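Local coordinates for protein putative dehydratase (Mesorhizobium loti, PDB 2POZ) that is of unknown function but, as a member of the mandelate racemase/muconate lactonizing branch of the enolase superfamily, probably acts as a lyase, perhaps a dehydratase, at residues A[294-308]-A[321-334]. Residues are numbered along the deposited sequence; the frame is centred on the assembly and turned at random.
Sequences CAMAEAYNMRVAPHV and LEANITNFMIHEHY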
loop_
_atom_site.group_PDB
_atom_site.type_symbol
_atom_site.label_atom_id
_atom_site.label_comp_id
_atom_site.label_asym_id
_atom_site.label_seq_id
_atom_site.Cartn_x
_atom_site.Cartn_y
_atom_site.Cartn_z
ATOM N N CYS A 294 -9.367 -16.124 -19.826
ATOM C CA CYS A 294 -9.632 -15.020 -20.744
ATOM C C CYS A 294 -10.782 -14.146 -20.236
ATOM O O CYS A 294 -10.751 -12.926 -20.380
ATOM C CB CYS A 294 -9.970 -15.552 -22.145
ATOM S SG CYS A 294 -8.600 -16.428 -22.961
ATOM N N ALA A 295 -11.800 -14.772 -19.652
ATOM C CA ALA A 295 -12.939 -14.024 -19.127
ATOM C C ALA A 295 -12.463 -13.114 -17.990
ATOM O O ALA A 295 -12.887 -11.964 -17.887
ATOM C CB ALA A 295 -14.021 -14.988 -18.628
HETATM N N MSE A 296 -11.580 -13.634 -17.143
HETATM C CA MSE A 296 -11.024 -12.853 -16.043
HETATM C C MSE A 296 -10.193 -11.701 -16.593
HETATM O O MSE A 296 -10.237 -10.578 -16.083
HETATM C CB MSE A 296 -10.115 -13.714 -15.165
HETATM C CG MSE A 296 -10.817 -14.645 -14.204
HETATM SE SE MSE A 296 -9.503 -15.524 -13.052
HETATM C CE MSE A 296 -8.898 -13.997 -12.044
ATOM N N ALA A 297 -9.429 -11.992 -17.637
ATOM C CA ALA A 297 -8.571 -10.988 -18.253
ATOM C C ALA A 297 -9.374 -9.780 -18.704
ATOM O O ALA A 297 -8.901 -8.645 -18.606
ATOM C CB ALA A 297 -7.829 -11.592 -19.427
ATOM N N GLU A 298 -10.587 -10.026 -19.197
ATOM C CA GLU A 298 -11.458 -8.951 -19.652
ATOM C C GLU A 298 -11.812 -7.989 -18.525
ATOM O O GLU A 298 -12.053 -6.805 -18.761
ATOM C CB GLU A 298 -12.746 -9.522 -20.263
ATOM C CG GLU A 298 -12.744 -9.522 -21.770
ATOM C CD GLU A 298 -14.058 -9.992 -22.372
ATOM O OE1 GLU A 298 -14.387 -9.535 -23.490
ATOM O OE2 GLU A 298 -14.751 -10.819 -21.746
ATOM N N ALA A 299 -11.845 -8.495 -17.298
ATOM C CA ALA A 299 -12.164 -7.651 -16.151
ATOM C C ALA A 299 -10.982 -6.743 -15.828
ATOM O O ALA A 299 -11.072 -5.865 -14.964
ATOM C CB ALA A 299 -12.508 -8.511 -14.953
ATOM N N TYR A 300 -9.869 -6.957 -16.525
ATOM C CA TYR A 300 -8.678 -6.149 -16.306
ATOM C C TYR A 300 -8.258 -5.377 -17.545
ATOM O O TYR A 300 -7.113 -4.945 -17.661
ATOM C CB TYR A 300 -7.520 -7.018 -15.804
ATOM C CG TYR A 300 -7.714 -7.465 -14.373
ATOM C CD1 TYR A 300 -8.481 -8.588 -14.064
ATOM C CD2 TYR A 300 -7.174 -6.727 -13.323
ATOM C CE1 TYR A 300 -8.705 -8.964 -12.740
ATOM C CE2 TYR A 300 -7.392 -7.088 -12.004
ATOM C CZ TYR A 300 -8.159 -8.206 -11.715
ATOM O OH TYR A 300 -8.374 -8.549 -10.397
ATOM N N ASN A 301 -9.201 -5.210 -18.469
ATOM C CA ASN A 301 -8.962 -4.451 -19.686
ATOM C C ASN A 301 -7.825 -5.030 -20.539
ATOM O O ASN A 301 -7.092 -4.295 -21.207
ATOM C CB ASN A 301 -8.659 -2.995 -19.306
ATOM C CG ASN A 301 -9.260 -2.008 -20.272
ATOM O OD1 ASN A 301 -10.417 -2.141 -20.663
ATOM N ND2 ASN A 301 -8.481 -0.996 -20.655
HETATM N N MSE A 302 -7.702 -6.353 -20.524
HETATM C CA MSE A 302 -6.659 -7.039 -21.280
HETATM C C MSE A 302 -7.177 -7.838 -22.467
HETATM O O MSE A 302 -8.322 -8.278 -22.475
HETATM C CB MSE A 302 -5.909 -7.993 -20.364
HETATM C CG MSE A 302 -4.698 -7.411 -19.699
HETATM SE SE MSE A 302 -4.117 -8.596 -18.295
HETATM C CE MSE A 302 -3.667 -7.248 -16.955
ATOM N N ARG A 303 -6.322 -8.029 -23.469
ATOM C CA ARG A 303 -6.696 -8.829 -24.633
ATOM C C ARG A 303 -5.857 -10.105 -24.631
ATOM O O ARG A 303 -4.923 -10.242 -23.833
ATOM C CB ARG A 303 -6.514 -8.035 -25.928
ATOM C CG ARG A 303 -5.222 -7.276 -26.012
ATOM C CD ARG A 303 -5.161 -6.463 -27.299
ATOM N NE ARG A 303 -3.986 -5.604 -27.302
ATOM C CZ ARG A 303 -3.440 -5.078 -28.393
ATOM N NH1 ARG A 303 -3.961 -5.319 -29.587
ATOM N NH2 ARG A 303 -2.365 -4.317 -28.285
ATOM N N VAL A 304 -6.176 -11.040 -25.519
ATOM C CA VAL A 304 -5.490 -12.327 -25.523
ATOM C C VAL A 304 -4.855 -12.775 -26.841
ATOM O O VAL A 304 -5.490 -12.753 -27.891
ATOM C CB VAL A 304 -6.477 -13.432 -25.049
ATOM C CG1 VAL A 304 -5.753 -14.746 -24.842
ATOM C CG2 VAL A 304 -7.164 -12.989 -23.752
ATOM N N ALA A 305 -3.591 -13.178 -26.759
ATOM C CA ALA A 305 -2.841 -13.696 -27.903
ATOM C C ALA A 305 -2.360 -15.080 -27.452
ATOM O O ALA A 305 -1.222 -15.236 -26.998
ATOM C CB ALA A 305 -1.663 -12.802 -28.207
ATOM N N PRO A 306 -3.224 -16.104 -27.585
ATOM C CA PRO A 306 -2.897 -17.472 -27.178
ATOM C C PRO A 306 -1.587 -17.981 -27.741
ATOM O O PRO A 306 -1.305 -17.828 -28.925
ATOM C CB PRO A 306 -4.083 -18.287 -27.686
ATOM C CG PRO A 306 -5.204 -17.280 -27.732
ATOM C CD PRO A 306 -4.507 -16.076 -28.307
ATOM N N HIS A 307 -0.776 -18.575 -26.876
ATOM C CA HIS A 307 0.481 -19.129 -27.334
ATOM C C HIS A 307 0.205 -20.553 -27.791
ATOM O O HIS A 307 -0.513 -21.309 -27.124
ATOM C CB HIS A 307 1.517 -19.146 -26.211
ATOM C CG HIS A 307 2.777 -19.859 -26.581
ATOM N ND1 HIS A 307 3.054 -21.143 -26.165
ATOM C CD2 HIS A 307 3.810 -19.489 -27.375
ATOM C CE1 HIS A 307 4.204 -21.532 -26.685
ATOM N NE2 HIS A 307 4.683 -20.548 -27.423
ATOM N N VAL A 308 0.763 -20.917 -28.935
ATOM C CA VAL A 308 0.579 -22.262 -29.457
ATOM C C VAL A 308 1.790 -22.699 -30.263
ATOM O O VAL A 308 2.191 -22.026 -31.213
ATOM C CB VAL A 308 -0.668 -22.358 -30.363
ATOM C CG1 VAL A 308 -1.914 -22.128 -29.548
ATOM C CG2 VAL A 308 -0.595 -21.329 -31.457
ATOM N N LEU A 321 -11.033 -22.068 -29.073
ATOM C CA LEU A 321 -11.075 -20.984 -28.102
ATOM C C LEU A 321 -11.155 -19.619 -28.783
ATOM O O LEU A 321 -11.998 -18.789 -28.437
ATOM C CB LEU A 321 -9.825 -21.043 -27.215
ATOM C CG LEU A 321 -9.619 -19.959 -26.152
ATOM C CD1 LEU A 321 -10.277 -20.377 -24.851
ATOM C CD2 LEU A 321 -8.125 -19.743 -25.932
ATOM N N GLU A 322 -10.280 -19.395 -29.760
ATOM C CA GLU A 322 -10.226 -18.119 -30.457
ATOM C C GLU A 322 -11.489 -17.804 -31.244
ATOM O O GLU A 322 -11.729 -16.655 -31.624
ATOM C CB GLU A 322 -8.998 -18.086 -31.368
ATOM C CG GLU A 322 -7.721 -18.443 -30.622
ATOM C CD GLU A 322 -6.486 -18.416 -31.502
ATOM O OE1 GLU A 322 -6.568 -18.876 -32.664
ATOM O OE2 GLU A 322 -5.431 -17.948 -31.022
ATOM N N ALA A 323 -12.300 -18.819 -31.496
ATOM C CA ALA A 323 -13.544 -18.599 -32.224
ATOM C C ALA A 323 -14.591 -18.048 -31.257
ATOM O O ALA A 323 -15.528 -17.357 -31.668
ATOM C CB ALA A 323 -14.046 -19.912 -32.817
ATOM N N ASN A 324 -14.388 -18.317 -29.969
ATOM C CA ASN A 324 -15.352 -17.948 -28.933
ATOM C C ASN A 324 -15.084 -16.765 -27.993
ATOM O O ASN A 324 -16.023 -16.061 -27.616
ATOM C CB ASN A 324 -15.644 -19.220 -28.120
ATOM C CG ASN A 324 -16.579 -18.985 -26.948
ATOM O OD1 ASN A 324 -16.139 -18.698 -25.838
ATOM N ND2 ASN A 324 -17.874 -19.112 -27.191
ATOM N N ILE A 325 -13.831 -16.528 -27.612
ATOM C CA ILE A 325 -13.543 -15.439 -26.681
ATOM C C ILE A 325 -13.793 -14.042 -27.238
ATOM O O ILE A 325 -13.531 -13.753 -28.411
ATOM C CB ILE A 325 -12.094 -15.520 -26.134
ATOM C CG1 ILE A 325 -11.093 -15.565 -27.287
ATOM C CG2 ILE A 325 -11.941 -16.754 -25.246
ATOM C CD1 ILE A 325 -9.649 -15.515 -26.833
ATOM N N THR A 326 -14.299 -13.170 -26.376
ATOM C CA THR A 326 -14.612 -11.811 -26.775
ATOM C C THR A 326 -13.396 -10.886 -26.819
ATOM O O THR A 326 -13.410 -9.893 -27.546
ATOM C CB THR A 326 -15.681 -11.207 -25.838
ATOM O OG1 THR A 326 -15.289 -11.422 -24.482
ATOM C CG2 THR A 326 -17.025 -11.877 -26.055
ATOM N N ASN A 327 -12.349 -11.210 -26.061
ATOM C CA ASN A 327 -11.147 -10.378 -26.034
ATOM C C ASN A 327 -9.947 -10.997 -26.763
ATOM O O ASN A 327 -8.817 -10.951 -26.287
ATOM C CB ASN A 327 -10.770 -10.025 -24.579
ATOM C CG ASN A 327 -10.534 -11.258 -23.702
ATOM O OD1 ASN A 327 -11.055 -12.343 -23.967
ATOM N ND2 ASN A 327 -9.764 -11.079 -22.632
ATOM N N PHE A 328 -10.208 -11.572 -27.931
ATOM C CA PHE A 328 -9.155 -12.183 -28.734
ATOM C C PHE A 328 -8.375 -11.108 -29.475
ATOM O O PHE A 328 -8.960 -10.166 -29.997
ATOM C CB PHE A 328 -9.755 -13.151 -29.759
ATOM C CG PHE A 328 -8.763 -13.636 -30.783
ATOM C CD1 PHE A 328 -7.805 -14.597 -30.451
ATOM C CD2 PHE A 328 -8.768 -13.114 -32.072
ATOM C CE1 PHE A 328 -6.870 -15.023 -31.387
ATOM C CE2 PHE A 328 -7.835 -13.531 -33.018
ATOM C CZ PHE A 328 -6.883 -14.488 -32.677
HETATM N N MSE A 329 -7.054 -11.255 -29.525
HETATM C CA MSE A 329 -6.221 -10.298 -30.232
HETATM C C MSE A 329 -5.674 -10.846 -31.558
HETATM O O MSE A 329 -5.997 -10.345 -32.632
HETATM C CB MSE A 329 -5.040 -9.867 -29.362
HETATM C CG MSE A 329 -4.099 -8.894 -30.059
HETATM SE SE MSE A 329 -2.462 -8.585 -29.064
HETATM C CE MSE A 329 -1.431 -7.679 -30.450
ATOM N N ILE A 330 -4.846 -11.879 -31.475
ATOM C CA ILE A 330 -4.221 -12.441 -32.667
ATOM C C ILE A 330 -3.757 -13.879 -32.385
ATOM O O ILE A 330 -3.534 -14.249 -31.234
ATOM C CB ILE A 330 -3.019 -11.540 -33.068
ATOM C CG1 ILE A 330 -2.491 -11.899 -34.455
ATOM C CG2 ILE A 330 -1.926 -11.656 -32.023
ATOM C CD1 ILE A 330 -1.477 -10.880 -34.978
ATOM N N HIS A 331 -3.619 -14.676 -33.442
ATOM C CA HIS A 331 -3.205 -16.081 -33.347
ATOM C C HIS A 331 -1.695 -16.219 -33.643
ATOM O O HIS A 331 -1.129 -15.402 -34.367
ATOM C CB HIS A 331 -4.017 -16.891 -34.368
ATOM C CG HIS A 331 -3.681 -18.351 -34.416
ATOM N ND1 HIS A 331 -4.329 -19.293 -33.646
ATOM C CD2 HIS A 331 -2.800 -19.038 -35.184
ATOM C CE1 HIS A 331 -3.867 -20.496 -33.941
ATOM N NE2 HIS A 331 -2.938 -20.369 -34.872
ATOM N N GLU A 332 -1.058 -17.252 -33.090
ATOM C CA GLU A 332 0.374 -17.495 -33.315
ATOM C C GLU A 332 0.623 -18.756 -34.153
ATOM O O GLU A 332 0.075 -19.817 -33.865
ATOM C CB GLU A 332 1.114 -17.638 -31.978
ATOM C CG GLU A 332 2.594 -18.016 -32.134
ATOM C CD GLU A 332 3.321 -18.139 -30.805
ATOM O OE1 GLU A 332 2.720 -18.687 -29.852
ATOM O OE2 GLU A 332 4.494 -17.706 -30.718
ATOM N N HIS A 333 1.469 -18.645 -35.176
ATOM C CA HIS A 333 1.770 -19.789 -36.035
ATOM C C HIS A 333 3.271 -19.891 -36.364
ATOM O O HIS A 333 3.956 -18.871 -36.476
ATOM C CB HIS A 333 0.948 -19.678 -37.324
ATOM C CG HIS A 333 1.025 -20.890 -38.202
ATOM N ND1 HIS A 333 0.724 -22.156 -37.750
ATOM C CD2 HIS A 333 1.350 -21.024 -39.510
ATOM C CE1 HIS A 333 0.859 -23.019 -38.741
ATOM N NE2 HIS A 333 1.238 -22.358 -39.820
ATOM N N TYR A 334 3.765 -21.123 -36.489
ATOM C CA TYR A 334 5.170 -21.402 -36.814
ATOM C C TYR A 334 5.169 -22.191 -38.129
ATOM O O TYR A 334 5.452 -23.389 -38.142
ATOM C CB TYR A 334 5.827 -22.278 -35.736
ATOM C CG TYR A 334 5.960 -21.659 -34.360
ATOM C CD1 TYR A 334 7.215 -21.344 -33.833
ATOM C CD2 TYR A 334 4.838 -21.430 -33.563
ATOM C CE1 TYR A 334 7.348 -20.820 -32.540
ATOM C CE2 TYR A 334 4.958 -20.905 -32.273
ATOM C CZ TYR A 334 6.215 -20.606 -31.767
ATOM O OH TYR A 334 6.334 -20.112 -30.483
HETATM O O HOH W 1 -13.103 -13.638 -22.900
HETATM O O HOH W 2 -1.235 -15.357 -30.262
HETATM O O HOH W 3 -2.818 -18.592 -31.182
HETATM O O HOH W 4 1.550 -22.470 -33.769
#
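N327 grips 294-308 twice, through its side-chain amide and through its backbone carbonyl. Its ND2 gives one proton to M302 O at 3.2 Å, nearly straight (168°) and in the amide plane, and the other to C294 O, a more bent bond at 3.1 Å. A chi1 of 58° sets CG of N327 between its own N and carbonyl carbon, which points the amide at these two carbonyls; a water donates to N327 OD1 at 2.6 Å. Beside it, V304 N donates to N327 O at 2.8 Å and V304 O accepts from M329 N at 2.7 Å, a single parallel bridge. Farther along, direct backbone pairing gives way to water: one joins P306 O to I330 O, another links P306 O with E332 N and E322 OE2. The buried E322 also takes a very short hydrogen bond from H331 ND1.

The extended selenomethionine M329 crosses R303, SE lying 3.5 Å above one face of the guanidinium, offset toward its rim; R303 NH2 forms salt bridges to D213 and E214 of a second subunit. I325 sets CG2 against C294 CB (3.9 Å) and turns CD1 toward V304, while the P306 ring wedges between L321, E322 and F328. At the far end V308 O meets the edge of the Y334 ring, near its plane, 3.2 Å from CE2; H307 ND1 hydrogen-bonds D280, and E332 OE2 has a salt bridge to K157 and a hydrogen bond to N129.

Helix 287-298, closed by a Schellman motif at N301, leads into 303-304, the last strand of the parallel sheet, next to 276-277. The chain returning from helix 312-324 runs along that strand's other side, then joins 123-128 as strand 331-333, consistent with an enolase-type barrel.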